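Local atomic coordinates of ribulose bisphosphate carboxylase (Hyperthermus butylicus DSM 5456, PDB entry 6HUN), a protein that probably catalyses the addition of carbon dioxide and water to ribulose 1,5-bisphosphate, yielding two molecules of 3-phosphoglycerate, with magnesium as cofactor. Residues Y26-D31 / K83-A88; F45-A50 / K130-L135; C214-R219 / A242-P247. All coordinates share one frame; numbering follows the deposited sequence.

Contact 1 of 3, residues Y26-D31 / K83-A88; sequences YLEFVD and KLKAKA
Ala88 and the chain around Val30 are joined by two backbone hydrogen bonds, from Ala88 N to Phe29 O (2.8 Å) and from Asp31 N to Ala88 O (2.9 Å). They form a single beta bridge, which lays the N-terminal 3-10 turn against strand 87-93, the outermost strand at one end of the mixed sheet in the N-terminal domain. Two salt bridges flank it. Lys85 NZ meets Glu28 OE2 at 2.4 Å, so short that the exact length is doubtful, and the same ammonium also pairs with Glu82; it thus lies between two carboxylates whose charges would otherwise probably repel. The second bridge, Lys87 NZ to Asp31 OD2, is weak at 3.3 Å; the other carboxylate oxygen, Asp31 OD1, is hydrogen-bonded to Ser33 OG, and Lys87 also makes a cation-pi contact with Tyr34. Phe29 turns its CG anti to the carbonyl carbon (chi1 -67°), which carries the ring in beside Lys85. The lysine chain crosses it at about a right angle, with CG 3.4 Å from ring atom CE2, then bends so that NZ stands over the face, 4.7 Å from the ring centroid and 14° off its normal. Ala63 and Ala64 of helix 55-65 also touch this ring. At its edge, near the ring plane, Ala86 O lies 3.4 Å from CD2 of Phe29; this carbonyl oxygen is buried and has no hydrogen-bonding partner in the model.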
loop_
_atom_site.group_PDB
_atom_site.type_symbol
_atom_site.label_atom_id
_atom_site.label_comp_id
_atom_site.label_asym_id
_atom_site.label_seq_id
_atom_site.Cartn_x
_atom_site.Cartn_y
_atom_site.Cartn_z
ATOM N N TYR A 26 -23.402 -14.757 -12.277
ATOM C CA TYR A 26 -23.156 -13.568 -11.481
ATOM C C TYR A 26 -24.436 -12.827 -11.125
ATOM O O TYR A 26 -24.381 -11.914 -10.290
ATOM C CB TYR A 26 -22.173 -12.656 -12.225
ATOM C CG TYR A 26 -20.799 -13.279 -12.387
ATOM C CD1 TYR A 26 -19.989 -13.472 -11.289
ATOM C CD2 TYR A 26 -20.334 -13.703 -13.635
ATOM C CE1 TYR A 26 -18.736 -14.041 -11.416
ATOM C CE2 TYR A 26 -19.091 -14.287 -13.780
ATOM C CZ TYR A 26 -18.301 -14.462 -12.668
ATOM O OH TYR A 26 -17.062 -15.019 -12.768
ATOM N N LEU A 27 -25.579 -13.210 -11.733
ATOM C CA LEU A 27 -26.887 -12.697 -11.321
ATOM C C LEU A 27 -27.222 -13.140 -9.903
ATOM O O LEU A 27 -27.971 -12.461 -9.198
ATOM C CB LEU A 27 -28.002 -13.159 -12.301
ATOM C CG LEU A 27 -28.753 -14.519 -12.270
ATOM C CD1 LEU A 27 -30.060 -14.527 -11.412
ATOM C CD2 LEU A 27 -29.143 -15.058 -13.672
ATOM N N GLU A 28 -26.668 -14.269 -9.479
ATOM C CA GLU A 28 -26.894 -14.824 -8.149
ATOM C C GLU A 28 -26.385 -13.915 -7.026
ATOM O O GLU A 28 -26.763 -14.110 -5.858
ATOM C CB GLU A 28 -26.236 -16.213 -8.126
ATOM C CG GLU A 28 -25.582 -16.648 -6.826
ATOM C CD GLU A 28 -25.328 -18.150 -6.738
ATOM O OE1 GLU A 28 -25.477 -18.852 -7.777
ATOM O OE2 GLU A 28 -24.998 -18.624 -5.617
ATOM N N PHE A 29 -25.583 -12.900 -7.346
ATOM C CA PHE A 29 -25.027 -12.015 -6.324
ATOM C C PHE A 29 -25.688 -10.650 -6.290
ATOM O O PHE A 29 -25.236 -9.780 -5.544
ATOM C CB PHE A 29 -23.508 -11.851 -6.527
ATOM C CG PHE A 29 -22.735 -13.124 -6.291
ATOM C CD1 PHE A 29 -22.674 -14.105 -7.269
ATOM C CD2 PHE A 29 -22.103 -13.349 -5.076
ATOM C CE1 PHE A 29 -21.994 -15.296 -7.063
ATOM C CE2 PHE A 29 -21.410 -14.528 -4.861
ATOM C CZ PHE A 29 -21.361 -15.519 -5.869
ATOM N N VAL A 30 -26.729 -10.442 -7.093
ATOM C CA VAL A 30 -27.452 -9.183 -7.211
ATOM C C VAL A 30 -28.864 -9.423 -6.712
ATOM O O VAL A 30 -29.421 -10.494 -6.957
ATOM C CB VAL A 30 -27.468 -8.689 -8.669
ATOM C CG1 VAL A 30 -28.078 -7.320 -8.762
ATOM C CG2 VAL A 30 -26.050 -8.664 -9.233
ATOM N N ASP A 31 -29.439 -8.436 -6.010
ATOM C CA ASP A 31 -30.783 -8.564 -5.432
ATOM C C ASP A 31 -31.303 -7.219 -4.969
ATOM O O ASP A 31 -31.124 -6.858 -3.807
ATOM C CB ASP A 31 -30.761 -9.525 -4.255
ATOM C CG ASP A 31 -32.155 -9.807 -3.685
ATOM O OD1 ASP A 31 -33.117 -9.077 -4.017
ATOM O OD2 ASP A 31 -32.267 -10.780 -2.909
ATOM N N LYS A 83 -23.976 -18.560 3.163
ATOM C CA LYS A 83 -23.913 -17.705 4.344
ATOM C C LYS A 83 -22.938 -16.536 4.152
ATOM O O LYS A 83 -23.236 -15.394 4.529
ATOM C CB LYS A 83 -23.507 -18.553 5.554
ATOM C CG LYS A 83 -23.135 -17.749 6.816
ATOM C CD LYS A 83 -24.297 -16.824 7.260
ATOM C CE LYS A 83 -23.742 -15.456 7.755
ATOM N NZ LYS A 83 -24.660 -14.324 7.385
ATOM N N LEU A 84 -21.769 -16.802 3.582
ATOM C CA LEU A 84 -20.730 -15.796 3.438
ATOM C C LEU A 84 -20.895 -14.919 2.209
ATOM O O LEU A 84 -20.052 -14.049 1.984
ATOM C CB LEU A 84 -19.371 -16.485 3.382
ATOM C CG LEU A 84 -18.930 -17.159 4.667
ATOM C CD1 LEU A 84 -17.604 -17.894 4.482
ATOM C CD2 LEU A 84 -18.825 -16.094 5.773
ATOM N N LYS A 85 -21.930 -15.102 1.405
ATOM C CA LYS A 85 -21.945 -14.485 0.088
ATOM C C LYS A 85 -22.380 -13.018 0.132
ATOM O O LYS A 85 -23.322 -12.657 0.843
ATOM C CB LYS A 85 -22.861 -15.269 -0.829
ATOM C CG LYS A 85 -23.297 -14.484 -2.028
ATOM C CD LYS A 85 -24.585 -15.022 -2.557
ATOM C CE LYS A 85 -24.474 -16.507 -2.671
ATOM N NZ LYS A 85 -25.204 -16.947 -3.866
ATOM N N ALA A 86 -21.700 -12.163 -0.653
ATOM C CA ALA A 86 -22.019 -10.731 -0.667
ATOM C C ALA A 86 -23.102 -10.438 -1.707
ATOM O O ALA A 86 -23.253 -11.168 -2.687
ATOM C CB ALA A 86 -20.770 -9.882 -0.952
ATOM N N LYS A 87 -23.874 -9.367 -1.487
ATOM C CA LYS A 87 -24.986 -9.050 -2.372
ATOM C C LYS A 87 -24.973 -7.595 -2.794
ATOM O O LYS A 87 -25.062 -6.705 -1.945
ATOM C CB LYS A 87 -26.334 -9.375 -1.689
ATOM C CG LYS A 87 -26.538 -10.848 -1.470
ATOM C CD LYS A 87 -26.680 -11.587 -2.802
ATOM C CE LYS A 87 -27.953 -12.392 -2.808
ATOM N NZ LYS A 87 -29.066 -11.444 -2.570
ATOM N N ALA A 88 -24.948 -7.352 -4.105
ATOM C CA ALA A 88 -25.219 -6.016 -4.618
ATOM C C ALA A 88 -26.717 -5.803 -4.557
ATOM O O ALA A 88 -27.451 -6.529 -5.226
ATOM C CB ALA A 88 -24.744 -5.854 -6.055
#

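Contact 2 of 3, residues F45-A50 / K130-L135; sequences FRVTPA and KAIAGL
A classic beta bulge, with Ala133 and Gly134 both opposite Thr48, interrupts the antiparallel pairing of strands 41-49 and 132-141 in the N-terminal domain sheet. Thr48 O is gripped twice: Ala133 N approaches nearly along the C=O axis at 2.7 Å, while Gly134 N, at 3.2 Å, lies in the carbonyl plane on a lone pair. In return Thr48 N donates to Gly134 O over 2.9 Å in an almost straight bond (175°). Beyond the bulge Pro49 faces Ile132 in a non-hydrogen-bonded pair, where its missing N-H costs this ladder nothing, and Ala50 N reaches Ala131 O at 2.8 Å from above the carbonyl plane. Val47 and Leu135 project side by side on one face. The CD1 branch of Leu135 touches Val47 CG2 and Phe45 CB, each at 3.8 Å, and Ile62 of helix 55-65 packs on all three residues. On the other face Thr48 OG1 is hydrogen-bonded to Lys307 NZ. Before the bulge, Ile132 O accepts from Arg304 of the second subunit. The polar bonds between the two segments are all backbone to backbone, so the shifted register rests on the main chain, while the side chains add an apolar patch that packs against helix 55-65.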
loop_
_atom_site.group_PDB
_atom_site.type_symbol
_atom_site.label_atom_id
_atom_site.label_comp_id
_atom_site.label_asym_id
_atom_site.label_seq_id
_atom_site.Cartn_x
_atom_site.Cartn_y
_atom_site.Cartn_z
ATOM N N PHE A 45 -19.410 1.468 -4.020
ATOM C CA PHE A 45 -18.418 1.474 -5.091
ATOM C C PHE A 45 -18.918 2.396 -6.183
ATOM O O PHE A 45 -20.112 2.418 -6.471
ATOM C CB PHE A 45 -18.218 0.077 -5.716
ATOM C CG PHE A 45 -17.730 -0.978 -4.763
ATOM C CD1 PHE A 45 -16.388 -1.043 -4.376
ATOM C CD2 PHE A 45 -18.572 -1.980 -4.335
ATOM C CE1 PHE A 45 -15.959 -2.097 -3.516
ATOM C CE2 PHE A 45 -18.153 -2.967 -3.492
ATOM C CZ PHE A 45 -16.823 -3.023 -3.061
ATOM N N ARG A 46 -18.004 3.095 -6.839
ATOM C CA ARG A 46 -18.340 3.794 -8.078
ATOM C C ARG A 46 -17.778 2.972 -9.241
ATOM O O ARG A 46 -16.558 2.806 -9.347
ATOM C CB ARG A 46 -17.765 5.212 -8.053
ATOM C CG ARG A 46 -18.104 5.943 -9.368
ATOM C CD ARG A 46 -17.578 7.420 -9.289
ATOM N NE ARG A 46 -18.076 8.207 -10.427
ATOM C CZ ARG A 46 -17.976 9.535 -10.481
ATOM N NH1 ARG A 46 -17.402 10.197 -9.475
ATOM N NH2 ARG A 46 -18.475 10.209 -11.534
ATOM N N VAL A 47 -18.658 2.417 -10.066
ATOM C CA VAL A 47 -18.317 1.337 -10.998
ATOM C C VAL A 47 -18.528 1.856 -12.402
ATOM O O VAL A 47 -19.633 2.324 -12.737
ATOM C CB VAL A 47 -19.187 0.080 -10.776
ATOM C CG1 VAL A 47 -18.800 -1.060 -11.729
ATOM C CG2 VAL A 47 -19.159 -0.363 -9.270
ATOM N N THR A 48 -17.487 1.758 -13.214
ATOM C CA THR A 48 -17.543 1.992 -14.650
ATOM C C THR A 48 -17.352 0.652 -15.365
ATOM O O THR A 48 -16.208 0.151 -15.474
ATOM C CB THR A 48 -16.485 2.995 -15.099
ATOM O OG1 THR A 48 -16.630 4.222 -14.369
ATOM C CG2 THR A 48 -16.629 3.268 -16.608
ATOM N N PRO A 49 -18.418 0.028 -15.824
ATOM C CA PRO A 49 -18.274 -1.274 -16.491
ATOM C C PRO A 49 -17.478 -1.119 -17.760
ATOM O O PRO A 49 -17.510 -0.076 -18.418
ATOM C CB PRO A 49 -19.721 -1.685 -16.776
ATOM C CG PRO A 49 -20.570 -0.739 -15.930
ATOM C CD PRO A 49 -19.814 0.521 -15.845
ATOM N N ALA A 50 -16.770 -2.179 -18.119
ATOM C CA ALA A 50 -16.035 -2.202 -19.368
ATOM C C ALA A 50 -17.016 -2.196 -20.534
ATOM O O ALA A 50 -18.229 -2.362 -20.358
ATOM C CB ALA A 50 -15.130 -3.444 -19.436
ATOM N N LYS A 130 -11.288 -7.698 -15.641
ATOM C CA LYS A 130 -11.471 -7.236 -17.022
ATOM C C LYS A 130 -12.851 -6.612 -17.271
ATOM O O LYS A 130 -13.015 -5.783 -18.187
ATOM C CB LYS A 130 -11.289 -8.405 -18.009
ATOM C CG LYS A 130 -10.006 -9.233 -17.920
ATOM C CD LYS A 130 -10.262 -10.609 -18.595
ATOM C CE LYS A 130 -11.284 -10.425 -19.745
ATOM N NZ LYS A 130 -12.059 -11.646 -20.152
ATOM N N ALA A 131 -13.871 -7.022 -16.518
ATOM C CA ALA A 131 -15.209 -6.471 -16.677
ATOM C C ALA A 131 -15.321 -5.027 -16.205
ATOM O O ALA A 131 -16.360 -4.388 -16.424
ATOM C CB ALA A 131 -16.218 -7.320 -15.896
ATOM N N ILE A 132 -14.288 -4.508 -15.546
ATOM C CA ILE A 132 -14.322 -3.198 -14.908
ATOM C C ILE A 132 -13.391 -2.275 -15.671
ATOM O O ILE A 132 -12.180 -2.543 -15.757
ATOM C CB ILE A 132 -13.878 -3.271 -13.428
ATOM C CG1 ILE A 132 -14.431 -4.512 -12.761
ATOM C CG2 ILE A 132 -14.416 -2.072 -12.672
ATOM C CD1 ILE A 132 -15.966 -4.429 -12.585
ATOM N N ALA A 133 -13.917 -1.129 -16.141
ATOM C CA ALA A 133 -13.007 -0.102 -16.649
ATOM C C ALA A 133 -12.541 0.872 -15.540
ATOM O O ALA A 133 -11.433 1.440 -15.629
ATOM C CB ALA A 133 -13.687 0.668 -17.781
ATOM N N GLY A 134 -13.343 1.045 -14.502
ATOM C CA GLY A 134 -12.931 1.816 -13.323
ATOM C C GLY A 134 -13.698 1.349 -12.106
ATOM O O GLY A 134 -14.887 1.000 -12.205
ATOM N N LEU A 135 -13.039 1.331 -10.934
ATOM C CA LEU A 135 -13.687 0.894 -9.694
ATOM C C LEU A 135 -13.114 1.815 -8.622
ATOM O O LEU A 135 -11.882 1.826 -8.393
ATOM C CB LEU A 135 -13.362 -0.594 -9.429
ATOM C CG LEU A 135 -13.980 -1.022 -8.087
ATOM C CD1 LEU A 135 -15.519 -0.970 -8.211
ATOM C CD2 LEU A 135 -13.480 -2.423 -7.798
#

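Contact 3 of 3, residues C214-R219 / A242-P247; sequences CRFEAR and ANVTAP
Phe216 has a chi1 of -176°, placing CG opposite the backbone N, which extends its ring from the first turn of helix 216-234 to the end of strand 239-243. The tip atom CZ touches Ala242 CB and Val244 CG1, each at 3.9 Å, and ring atom CE1 lies 3.3 Å from Asn243 O, on the residue between the two in sequence. One turn further on, Arg219 starts out extended and then bends at chi3 (97°), which leaves NH2 pointing edge-on toward the same carbonyl, 4.0 Å from Asn243 O; its guanidinium is held by Asp204 and Ala209 O. Asn243 forms an Asx turn: its OD1 accepts from both Thr245 N (3.1 Å) and Thr245 OG1 (2.7 Å), while its ND2 donates to Asp205 O. These bonds hold the Asn243 side chain, about 5 Å from that of Glu206, a predicted magnesium ligand. Replacing Phe216 by an alanine would probably open a gap between helix 216-234 and strand 239-243, and cost Ala242 CB and Val244 CG1 the ring they pack on. The contact belongs to the beta-alpha-beta unit of strand 201-203, helix 216-234 and strand 239-243 in the TIM barrel. Arg254 and Val258 of helix 248-260 also pack on Phe216, and Ala242 and Val244 bond through their backbones to Met267 on strand 265-269.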
loop_
_atom_site.group_PDB
_atom_site.type_symbol
_atom_site.label_atom_id
_atom_site.label_comp_id
_atom_site.label_asym_id
_atom_site.label_seq_id
_atom_site.Cartn_x
_atom_site.Cartn_y
_atom_site.Cartn_z
ATOM N N CYS A 214 22.547 10.734 9.298
ATOM C CA CYS A 214 21.762 11.170 10.451
ATOM C C CYS A 214 20.937 10.004 10.983
ATOM O O CYS A 214 19.720 9.918 10.755
ATOM C CB CYS A 214 20.826 12.332 10.094
ATOM S SG CYS A 214 20.236 13.252 11.568
ATOM N N ARG A 215 21.607 9.107 11.690
ATOM C CA ARG A 215 20.960 7.923 12.214
ATOM C C ARG A 215 19.920 8.272 13.254
ATOM O O ARG A 215 20.024 9.285 13.976
ATOM C CB ARG A 215 21.992 6.990 12.817
ATOM C CG ARG A 215 23.081 6.794 11.863
ATOM C CD ARG A 215 22.738 5.700 10.888
ATOM N NE ARG A 215 23.917 5.376 10.103
ATOM C CZ ARG A 215 25.051 4.887 10.612
ATOM N NH1 ARG A 215 26.082 4.636 9.815
ATOM N NH2 ARG A 215 25.160 4.637 11.913
ATOM N N PHE A 216 18.954 7.359 13.379
ATOM C CA PHE A 216 17.773 7.619 14.184
ATOM C C PHE A 216 18.158 7.942 15.619
ATOM O O PHE A 216 17.724 8.965 16.172
ATOM C CB PHE A 216 16.815 6.431 14.148
ATOM C CG PHE A 216 15.521 6.697 14.896
ATOM C CD1 PHE A 216 14.456 7.304 14.257
ATOM C CD2 PHE A 216 15.402 6.386 16.248
ATOM C CE1 PHE A 216 13.247 7.579 14.930
ATOM C CE2 PHE A 216 14.209 6.662 16.931
ATOM C CZ PHE A 216 13.146 7.252 16.276
ATOM N N GLU A 217 19.014 7.102 16.221
ATOM C CA GLU A 217 19.312 7.272 17.640
ATOM C C GLU A 217 20.066 8.568 17.891
ATOM O O GLU A 217 19.753 9.308 18.831
ATOM C CB GLU A 217 20.094 6.070 18.176
ATOM C CG GLU A 217 20.705 6.376 19.556
ATOM C CD GLU A 217 20.672 5.222 20.547
ATOM O OE1 GLU A 217 20.613 4.052 20.110
ATOM O OE2 GLU A 217 20.754 5.494 21.772
ATOM N N ALA A 218 21.077 8.856 17.072
ATOM C CA ALA A 218 21.855 10.066 17.289
ATOM C C ALA A 218 21.004 11.307 17.035
ATOM O O ALA A 218 21.155 12.306 17.731
ATOM C CB ALA A 218 23.112 10.050 16.413
ATOM N N ARG A 219 20.083 11.241 16.081
ATOM C CA ARG A 219 19.155 12.347 15.816
ATOM C C ARG A 219 18.175 12.560 16.973
ATOM O O ARG A 219 18.000 13.698 17.462
ATOM C CB ARG A 219 18.387 12.063 14.518
ATOM C CG ARG A 219 17.254 13.014 14.265
ATOM C CD ARG A 219 16.773 12.848 12.822
ATOM N NE ARG A 219 15.618 11.975 12.681
ATOM C CZ ARG A 219 15.657 10.793 12.078
ATOM N NH1 ARG A 219 16.809 10.343 11.589
ATOM N NH2 ARG A 219 14.551 10.074 11.982
ATOM N N ALA A 242 8.715 11.672 15.725
ATOM C CA ALA A 242 9.893 10.971 15.234
ATOM C C ALA A 242 9.467 9.904 14.256
ATOM O O ALA A 242 8.626 9.057 14.580
ATOM C CB ALA A 242 10.664 10.308 16.381
ATOM N N ASN A 243 10.078 9.907 13.082
ATOM C CA ASN A 243 9.665 8.979 12.026
ATOM C C ASN A 243 10.306 7.598 12.270
ATOM O O ASN A 243 11.520 7.434 12.122
ATOM C CB ASN A 243 10.035 9.551 10.667
ATOM C CG ASN A 243 9.256 8.879 9.538
ATOM O OD1 ASN A 243 8.821 7.767 9.690
ATOM N ND2 ASN A 243 8.995 9.596 8.448
ATOM N N VAL A 244 9.483 6.618 12.632
ATOM C CA VAL A 244 9.948 5.252 12.916
ATOM C C VAL A 244 9.689 4.324 11.743
ATOM O O VAL A 244 9.806 3.089 11.884
ATOM C CB VAL A 244 9.315 4.691 14.208
ATOM C CG1 VAL A 244 9.704 5.536 15.436
ATOM C CG2 VAL A 244 7.772 4.630 14.058
ATOM N N THR A 245 9.315 4.884 10.588
ATOM C CA THR A 245 9.101 4.092 9.375
ATOM C C THR A 245 10.354 3.267 9.068
ATOM O O THR A 245 11.445 3.809 8.864
ATOM C CB THR A 245 8.723 5.030 8.223
ATOM O OG1 THR A 245 7.493 5.768 8.547
ATOM C CG2 THR A 245 8.481 4.226 6.884
ATOM N N ALA A 246 10.167 1.930 8.965
ATOM C CA ALA A 246 11.332 1.036 8.940
ATOM C C ALA A 246 10.848 -0.399 8.790
ATOM O O ALA A 246 9.655 -0.683 8.993
ATOM C CB ALA A 246 12.159 1.196 10.210
ATOM N N PRO A 247 11.701 -1.320 8.357
ATOM C CA PRO A 247 11.335 -2.732 8.502
ATOM C C PRO A 247 10.980 -2.992 9.969
ATOM O O PRO A 247 11.437 -2.279 10.876
ATOM C CB PRO A 247 12.607 -3.488 8.054
ATOM C CG PRO A 247 13.348 -2.487 7.138
ATOM C CD PRO A 247 13.071 -1.127 7.835
#

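Overall arrangement
From the N terminus, segment 26-31 comes first and contact 1 closes a loop by meeting 83-88. Segment 45-50 lies inside that loop but pairs beyond it with 130-135, so contacts 1 and 2 cross. Both reach the same sheet of the N-terminal domain, contact 1 at outer strand 87-93 and contact 2 between strands 41-49 and 132-141; their centres are about 17 Å apart and they do not touch. Contact 3 follows in series, a short closure within the catalytic barrel that joins helix 216-234 to strand 239-243. Its centre is about 48 Å from that of contact 1 and about 41 Å from that of contact 2. Contacts 2 and 3 both touch the second subunit of the dimer.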